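Local structure of NADH dehydrogenase, putative (Plasmodium falciparum, 5JWC) at residues Thr76-Phe89 / Leu496-Phe509. The protein probably oxidises NADH with its bound FAD and passes the electrons to ubiquinone at the membrane, as a type II NADH dehydrogenase. Sequence-based numbering, arbitrary orientation.
Sequences TLSVNVCTESIRNF and LLSWKSRFHFFIDF. With TRT (fragment of triton X-100), chain H; TRT (fragment of triton X-100), chain T.
Val81 sits as a knob in the hole formed by Ser501, His504, Phe505 and Asp508, where the last helix, 499-515, packs on residues 76-89 of a flavoenzyme of the two-dinucleotide-binding-domain type, as its family suggests. Compact and branched, valine fills this tight centre: CG1, anti to the backbone N (chi1 -177°), meets the edge of the Phe505 ring, while CG2 packs against the backbone of His504 and Phe505, 3.1 Å from Asp508 OD2. Asn80 CB lies over the centre of the His504 imidazole, the amide plane stacked on the ring at 25°; His504 NE2 hydrogen-bonds Lys511 of the second subunit. Polar bonds flank the knob. On one side small Ser78 gives both N and OG to Asp508 OD2; beyond, leucine's branched end puts Leu77 CD2 on a face of Phe509. Leu77 to Asn80 also line quinolone inhibitor pockets. On the other, flexible Lys500 bends at chi2 and chi3, bringing NZ to Asn80 O (3.0 Å), Thr83 O (2.8 Å) and, in a long, weak salt bridge, Glu84 OE2. By contrast, the helix's far side faces detergent: Trp499, Phe503 and Phe506 touch one Triton fragment, and Arg502 NH2 binds ether oxygens of another, consistent with a membrane-facing surface. An acidic Glu84 suits a lysine and two hydroxyl donors: OE1 accepts from N-cap Ser498 OG (2.7 Å) and, from above the carboxylate plane, Ser501 OG (2.6 Å).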
loop_
_atom_site.group_PDB
_atom_site.type_symbol
_atom_site.label_atom_id
_atom_site.label_comp_id
_atom_site.label_asym_id
_atom_site.label_seq_id
_atom_site.Cartn_x
_atom_site.Cartn_y
_atom_site.Cartn_z
ATOM N N THR A 76 -12.112 -3.830 2.996
ATOM C CA THR A 76 -12.957 -4.792 2.283
ATOM C C THR A 76 -12.462 -5.037 0.842
ATOM O O THR A 76 -12.547 -6.151 0.323
ATOM C CB THR A 76 -14.441 -4.322 2.251
ATOM O OG1 THR A 76 -15.001 -4.406 3.567
ATOM C CG2 THR A 76 -15.273 -5.186 1.316
ATOM N N LEU A 77 -11.964 -3.989 0.193
ATOM C CA LEU A 77 -11.372 -4.119 -1.135
ATOM C C LEU A 77 -9.992 -3.466 -1.112
ATOM O O LEU A 77 -9.725 -2.649 -0.243
ATOM C CB LEU A 77 -12.252 -3.459 -2.191
ATOM C CG LEU A 77 -13.653 -4.032 -2.363
ATOM C CD1 LEU A 77 -14.437 -3.152 -3.338
ATOM C CD2 LEU A 77 -13.574 -5.455 -2.871
ATOM N N SER A 78 -9.134 -3.804 -2.069
ATOM C CA SER A 78 -7.780 -3.258 -2.108
ATOM C C SER A 78 -7.606 -2.171 -3.179
ATOM O O SER A 78 -8.498 -1.914 -4.002
ATOM C CB SER A 78 -6.765 -4.375 -2.360
ATOM O OG SER A 78 -6.997 -4.978 -3.625
ATOM N N VAL A 79 -6.441 -1.534 -3.164
ATOM C CA VAL A 79 -6.166 -0.459 -4.086
ATOM C C VAL A 79 -6.210 -0.922 -5.544
ATOM O O VAL A 79 -6.579 -0.145 -6.419
ATOM C CB VAL A 79 -4.811 0.196 -3.757
ATOM C CG1 VAL A 79 -4.384 1.189 -4.843
ATOM C CG2 VAL A 79 -4.929 0.923 -2.437
ATOM N N ASN A 80 -5.851 -2.174 -5.816
ATOM C CA ASN A 80 -5.893 -2.651 -7.210
ATOM C C ASN A 80 -7.305 -2.682 -7.809
ATOM O O ASN A 80 -7.466 -2.629 -9.040
ATOM C CB ASN A 80 -5.245 -4.040 -7.325
ATOM C CG ASN A 80 -3.732 -3.993 -7.087
ATOM O OD1 ASN A 80 -3.217 -4.605 -6.155
ATOM N ND2 ASN A 80 -3.028 -3.227 -7.917
ATOM N N VAL A 81 -8.323 -2.790 -6.955
ATOM C CA VAL A 81 -9.711 -2.745 -7.420
ATOM C C VAL A 81 -10.109 -1.320 -7.747
ATOM O O VAL A 81 -10.902 -1.091 -8.656
ATOM C CB VAL A 81 -10.726 -3.299 -6.368
ATOM C CG1 VAL A 81 -12.158 -3.302 -6.934
ATOM C CG2 VAL A 81 -10.348 -4.690 -5.944
ATOM N N CYS A 82 -9.520 -0.363 -7.034
ATOM C CA CYS A 82 -10.000 1.018 -7.048
ATOM C C CYS A 82 -9.221 1.988 -7.939
ATOM O O CYS A 82 -9.510 3.191 -7.939
ATOM C CB CYS A 82 -9.974 1.586 -5.627
ATOM S SG CYS A 82 -10.938 0.715 -4.434
ATOM N N THR A 83 -8.216 1.497 -8.660
ATOM C CA THR A 83 -7.401 2.384 -9.498
ATOM C C THR A 83 -7.165 1.813 -10.886
ATOM O O THR A 83 -7.296 0.602 -11.115
ATOM C CB THR A 83 -6.009 2.662 -8.879
ATOM O OG1 THR A 83 -5.417 1.419 -8.510
ATOM C CG2 THR A 83 -6.090 3.539 -7.630
ATOM N N GLU A 84 -6.831 2.706 -11.810
ATOM C CA GLU A 84 -6.296 2.322 -13.118
ATOM C C GLU A 84 -5.123 3.243 -13.432
ATOM O O GLU A 84 -5.238 4.461 -13.286
ATOM C CB GLU A 84 -7.341 2.451 -14.235
ATOM C CG GLU A 84 -8.647 1.716 -14.006
ATOM C CD GLU A 84 -8.511 0.209 -14.170
ATOM O OE1 GLU A 84 -9.529 -0.508 -14.043
ATOM O OE2 GLU A 84 -7.389 -0.259 -14.427
ATOM N N SER A 85 -4.000 2.684 -13.865
ATOM C CA SER A 85 -2.880 3.513 -14.305
ATOM C C SER A 85 -3.159 4.100 -15.687
ATOM O O SER A 85 -3.462 3.371 -16.622
ATOM C CB SER A 85 -1.586 2.694 -14.348
ATOM O OG SER A 85 -1.103 2.443 -13.037
ATOM N N ILE A 86 -3.039 5.411 -15.815
ATOM C CA ILE A 86 -3.341 6.067 -17.081
ATOM C C ILE A 86 -2.527 5.498 -18.248
ATOM O O ILE A 86 -3.073 5.231 -19.319
ATOM C CB ILE A 86 -3.087 7.566 -16.997
ATOM C CG1 ILE A 86 -3.960 8.190 -15.902
ATOM C CG2 ILE A 86 -3.400 8.223 -18.350
ATOM C CD1 ILE A 86 -5.442 7.954 -16.098
ATOM N N ARG A 87 -1.230 5.280 -18.036
ATOM C CA ARG A 87 -0.376 4.838 -19.152
ATOM C C ARG A 87 -0.781 3.495 -19.742
ATOM O O ARG A 87 -0.445 3.203 -20.886
ATOM C CB ARG A 87 1.099 4.808 -18.734
ATOM C CG ARG A 87 1.612 6.191 -18.476
ATOM C CD ARG A 87 3.119 6.264 -18.363
ATOM N NE ARG A 87 3.526 7.642 -18.109
ATOM C CZ ARG A 87 3.612 8.589 -19.047
ATOM N NH1 ARG A 87 3.321 8.318 -20.325
ATOM N NH2 ARG A 87 3.989 9.813 -18.711
ATOM N N ASN A 88 -1.526 2.688 -18.992
ATOM C CA ASN A 88 -2.021 1.411 -19.530
ATOM C C ASN A 88 -3.042 1.563 -20.639
ATOM O O ASN A 88 -3.371 0.589 -21.312
ATOM C CB ASN A 88 -2.671 0.566 -18.426
ATOM C CG ASN A 88 -1.667 -0.102 -17.533
ATOM O OD1 ASN A 88 -0.485 -0.186 -17.865
ATOM N ND2 ASN A 88 -2.129 -0.583 -16.380
ATOM N N PHE A 89 -3.575 2.768 -20.815
ATOM C CA PHE A 89 -4.665 2.970 -21.768
ATOM C C PHE A 89 -4.282 3.969 -22.850
ATOM O O PHE A 89 -5.153 4.556 -23.486
ATOM C CB PHE A 89 -5.938 3.445 -21.028
ATOM C CG PHE A 89 -6.377 2.505 -19.939
ATOM C CD1 PHE A 89 -7.357 1.549 -20.177
ATOM C CD2 PHE A 89 -5.780 2.551 -18.695
ATOM C CE1 PHE A 89 -7.743 0.663 -19.170
ATOM C CE2 PHE A 89 -6.158 1.665 -17.677
ATOM C CZ PHE A 89 -7.144 0.718 -17.920
ATOM N N LEU A 496 -16.717 -1.582 -13.329
ATOM C CA LEU A 496 -15.259 -1.489 -13.336
ATOM C C LEU A 496 -14.733 -1.383 -14.789
ATOM O O LEU A 496 -15.330 -1.929 -15.700
ATOM C CB LEU A 496 -14.660 -2.691 -12.600
ATOM C CG LEU A 496 -14.861 -2.676 -11.085
ATOM C CD1 LEU A 496 -14.422 -4.011 -10.477
ATOM C CD2 LEU A 496 -14.105 -1.487 -10.432
ATOM N N LEU A 497 -13.635 -0.660 -14.995
ATOM C CA LEU A 497 -13.228 -0.273 -16.359
ATOM C C LEU A 497 -12.140 -1.146 -16.992
ATOM O O LEU A 497 -11.644 -0.825 -18.078
ATOM C CB LEU A 497 -12.770 1.182 -16.351
ATOM C CG LEU A 497 -13.922 2.108 -15.929
ATOM C CD1 LEU A 497 -13.420 3.514 -15.782
ATOM C CD2 LEU A 497 -15.047 2.056 -16.975
ATOM N N SER A 498 -11.761 -2.238 -16.327
ATOM C CA SER A 498 -10.801 -3.172 -16.913
ATOM C C SER A 498 -10.993 -4.566 -16.338
ATOM O O SER A 498 -11.532 -4.720 -15.240
ATOM C CB SER A 498 -9.362 -2.714 -16.671
ATOM O OG SER A 498 -9.028 -2.855 -15.305
ATOM N N TRP A 499 -10.539 -5.573 -17.077
ATOM C CA TRP A 499 -10.551 -6.946 -16.583
ATOM C C TRP A 499 -9.617 -7.137 -15.390
ATOM O O TRP A 499 -9.910 -7.933 -14.509
ATOM C CB TRP A 499 -10.185 -7.915 -17.713
ATOM C CG TRP A 499 -11.264 -7.984 -18.747
ATOM C CD1 TRP A 499 -11.230 -7.466 -20.016
ATOM C CD2 TRP A 499 -12.567 -8.554 -18.580
ATOM N NE1 TRP A 499 -12.426 -7.706 -20.650
ATOM C CE2 TRP A 499 -13.261 -8.378 -19.791
ATOM C CE3 TRP A 499 -13.203 -9.222 -17.528
ATOM C CZ2 TRP A 499 -14.563 -8.831 -19.977
ATOM C CZ3 TRP A 499 -14.497 -9.673 -17.714
ATOM C CH2 TRP A 499 -15.164 -9.471 -18.929
ATOM N N LYS A 500 -8.497 -6.418 -15.365
ATOM C CA LYS A 500 -7.598 -6.432 -14.212
ATOM C C LYS A 500 -8.367 -6.080 -12.920
ATOM O O LYS A 500 -8.285 -6.782 -11.918
ATOM C CB LYS A 500 -6.430 -5.442 -14.428
ATOM C CG LYS A 500 -5.401 -5.382 -13.284
ATOM C CD LYS A 500 -5.778 -4.345 -12.211
ATOM C CE LYS A 500 -5.862 -2.925 -12.794
ATOM N NZ LYS A 500 -6.395 -1.943 -11.787
ATOM N N SER A 501 -9.105 -4.979 -12.954
ATOM C CA SER A 501 -9.840 -4.548 -11.768
ATOM C C SER A 501 -10.923 -5.559 -11.388
ATOM O O SER A 501 -11.182 -5.776 -10.208
ATOM C CB SER A 501 -10.451 -3.177 -11.999
ATOM O OG SER A 501 -9.416 -2.215 -12.110
ATOM N N ARG A 502 -11.554 -6.160 -12.385
ATOM C CA ARG A 502 -12.594 -7.153 -12.139
ATOM C C ARG A 502 -11.997 -8.401 -11.504
ATOM O O ARG A 502 -12.602 -9.017 -10.618
ATOM C CB ARG A 502 -13.312 -7.521 -13.445
ATOM C CG ARG A 502 -14.162 -6.390 -13.983
ATOM C CD ARG A 502 -14.795 -6.719 -15.336
ATOM N NE ARG A 502 -15.500 -5.545 -15.852
ATOM C CZ ARG A 502 -15.810 -5.338 -17.129
ATOM N NH1 ARG A 502 -15.500 -6.236 -18.054
ATOM N NH2 ARG A 502 -16.455 -4.231 -17.476
ATOM N N PHE A 503 -10.815 -8.775 -11.988
ATOM C CA PHE A 503 -10.051 -9.875 -11.413
ATOM C C PHE A 503 -9.837 -9.613 -9.915
ATOM O O PHE A 503 -10.199 -10.421 -9.061
ATOM C CB PHE A 503 -8.702 -10.014 -12.148
ATOM C CG PHE A 503 -7.778 -11.037 -11.541
ATOM C CD1 PHE A 503 -7.910 -12.373 -11.853
ATOM C CD2 PHE A 503 -6.787 -10.655 -10.642
ATOM C CE1 PHE A 503 -7.057 -13.325 -11.291
ATOM C CE2 PHE A 503 -5.933 -11.598 -10.081
ATOM C CZ PHE A 503 -6.077 -12.935 -10.407
ATOM N N HIS A 504 -9.314 -8.438 -9.590
ATOM C CA HIS A 504 -9.070 -8.086 -8.190
ATOM C C HIS A 504 -10.356 -7.989 -7.355
ATOM O O HIS A 504 -10.388 -8.398 -6.188
ATOM C CB HIS A 504 -8.299 -6.775 -8.113
ATOM C CG HIS A 504 -6.845 -6.928 -8.423
ATOM N ND1 HIS A 504 -5.941 -7.381 -7.487
ATOM C CD2 HIS A 504 -6.135 -6.678 -9.550
ATOM C CE1 HIS A 504 -4.731 -7.406 -8.031
ATOM N NE2 HIS A 504 -4.823 -6.982 -9.274
ATOM N N PHE A 505 -11.406 -7.451 -7.964
ATOM C CA PHE A 505 -12.719 -7.368 -7.312
ATOM C C PHE A 505 -13.156 -8.754 -6.807
ATOM O O PHE A 505 -13.554 -8.927 -5.653
ATOM C CB PHE A 505 -13.731 -6.809 -8.307
ATOM C CG PHE A 505 -15.070 -6.443 -7.716
ATOM C CD1 PHE A 505 -15.228 -5.294 -6.956
ATOM C CD2 PHE A 505 -16.189 -7.202 -8.000
ATOM C CE1 PHE A 505 -16.483 -4.936 -6.461
ATOM C CE2 PHE A 505 -17.446 -6.849 -7.508
ATOM C CZ PHE A 505 -17.590 -5.719 -6.744
ATOM N N PHE A 506 -13.063 -9.740 -7.684
ATOM C CA PHE A 506 -13.456 -11.093 -7.340
ATOM C C PHE A 506 -12.516 -11.690 -6.276
ATOM O O PHE A 506 -12.971 -12.285 -5.286
ATOM C CB PHE A 506 -13.487 -11.954 -8.607
ATOM C CG PHE A 506 -13.847 -13.393 -8.353
ATOM C CD1 PHE A 506 -15.163 -13.774 -8.231
ATOM C CD2 PHE A 506 -12.869 -14.361 -8.232
ATOM C CE1 PHE A 506 -15.505 -15.101 -8.002
ATOM C CE2 PHE A 506 -13.206 -15.694 -8.001
ATOM C CZ PHE A 506 -14.530 -16.057 -7.879
ATOM N N ILE A 507 -11.209 -11.531 -6.480
ATOM C CA ILE A 507 -10.214 -12.110 -5.569
ATOM C C ILE A 507 -10.349 -11.523 -4.165
ATOM O O ILE A 507 -10.283 -12.248 -3.164
ATOM C CB ILE A 507 -8.767 -11.874 -6.067
ATOM C CG1 ILE A 507 -8.497 -12.649 -7.363
ATOM C CG2 ILE A 507 -7.731 -12.228 -4.970
ATOM C CD1 ILE A 507 -8.845 -14.129 -7.294
ATOM N N ASP A 508 -10.551 -10.210 -4.090
ATOM C CA ASP A 508 -10.692 -9.554 -2.800
ATOM C C ASP A 508 -11.865 -10.099 -1.991
ATOM O O ASP A 508 -11.771 -10.230 -0.770
ATOM C CB ASP A 508 -10.851 -8.039 -2.978
ATOM C CG ASP A 508 -9.510 -7.330 -3.129
ATOM O OD1 ASP A 508 -8.456 -8.014 -3.062
ATOM O OD2 ASP A 508 -9.509 -6.088 -3.295
ATOM N N PHE A 509 -12.973 -10.424 -2.652
ATOM C CA PHE A 509 -14.099 -10.977 -1.904
ATOM C C PHE A 509 -13.803 -12.404 -1.446
ATOM O O PHE A 509 -14.142 -12.766 -0.322
ATOM C CB PHE A 509 -15.391 -10.888 -2.722
ATOM C CG PHE A 509 -16.033 -9.526 -2.648
ATOM C CD1 PHE A 509 -16.455 -9.023 -1.420
ATOM C CD2 PHE A 509 -16.197 -8.742 -3.782
ATOM C CE1 PHE A 509 -17.022 -7.771 -1.321
ATOM C CE2 PHE A 509 -16.771 -7.508 -3.696
ATOM C CZ PHE A 509 -17.187 -7.012 -2.458
HETATM C C25 TRT H . -11.874 -4.310 -22.120
HETATM O O24 TRT H . -13.162 -4.187 -21.557
HETATM C C23 TRT H . -13.196 -3.736 -20.200
HETATM C C22 TRT H . -14.271 -2.684 -20.074
HETATM O O21 TRT H . -15.612 -3.293 -20.159
HETATM C C20 TRT H . -16.654 -2.332 -20.166
HETATM C C19 TRT H . -17.996 -2.979 -20.534
HETATM O O18 TRT H . -18.280 -4.067 -19.618
HETATM C C17 TRT H . -19.653 -4.438 -19.540
HETATM C C16 TRT H . -19.752 -5.976 -19.258
HETATM O O15 TRT H . -18.801 -6.280 -18.193
HETATM C C12 TRT H . -18.831 -7.618 -17.663
HETATM C C13 TRT H . -19.509 -8.649 -18.356
HETATM C C14 TRT H . -19.530 -9.938 -17.826
HETATM C C11 TRT H . -18.185 -7.897 -16.456
HETATM C C10 TRT H . -18.200 -9.197 -15.924
HETATM C C9 TRT H . -18.872 -10.218 -16.621
HETATM C C6 TRT H . -18.915 -11.628 -16.038
HETATM C C8 TRT H . -18.231 -12.593 -17.019
HETATM C C7 TRT H . -18.135 -11.644 -14.721
HETATM C C5 TRT H . -20.406 -12.131 -15.851
HETATM C C1 TRT H . -21.487 -11.396 -14.936
HETATM C C2 TRT H . -21.505 -12.044 -13.546
HETATM C C4 TRT H . -21.337 -9.880 -14.750
HETATM C C3 TRT H . -22.840 -11.613 -15.597
HETATM O O21 TRT T . -7.073 -8.586 -20.619
HETATM C C20 TRT T . -5.963 -9.463 -20.657
HETATM C C19 TRT T . -6.404 -10.909 -20.395
HETATM O O18 TRT T . -6.952 -11.054 -19.049
HETATM C C17 TRT T . -8.352 -10.824 -18.974
HETATM C C16 TRT T . -9.026 -11.872 -18.029
HETATM O O15 TRT T . -10.442 -11.520 -18.015
HETATM C C12 TRT T . -11.185 -11.922 -16.852
HETATM C C13 TRT T . -10.751 -11.536 -15.554
HETATM C C14 TRT T . -11.492 -11.921 -14.435
HETATM C C11 TRT T . -12.348 -12.675 -17.021
HETATM C C10 TRT T . -13.089 -13.064 -15.894
HETATM C C9 TRT T . -12.673 -12.660 -14.611
HETATM C C6 TRT T . -13.465 -13.151 -13.409
HETATM C C8 TRT T . -13.400 -12.186 -12.212
HETATM C C7 TRT T . -14.929 -13.421 -13.758
HETATM C C5 TRT T . -12.702 -14.531 -13.360
HETATM C C1 TRT T . -11.938 -15.223 -12.161
HETATM C C2 TRT T . -11.163 -14.346 -11.169
HETATM C C4 TRT T . -12.996 -16.070 -11.453
HETATM C C3 TRT T . -10.895 -16.129 -12.805
HETATM O O HOH W 1 -10.706 0.583 -10.744
HETATM O O HOH W 2 -4.251 -0.709 -10.163
HETATM O O HOH W 3 -11.863 0.384 -13.133
#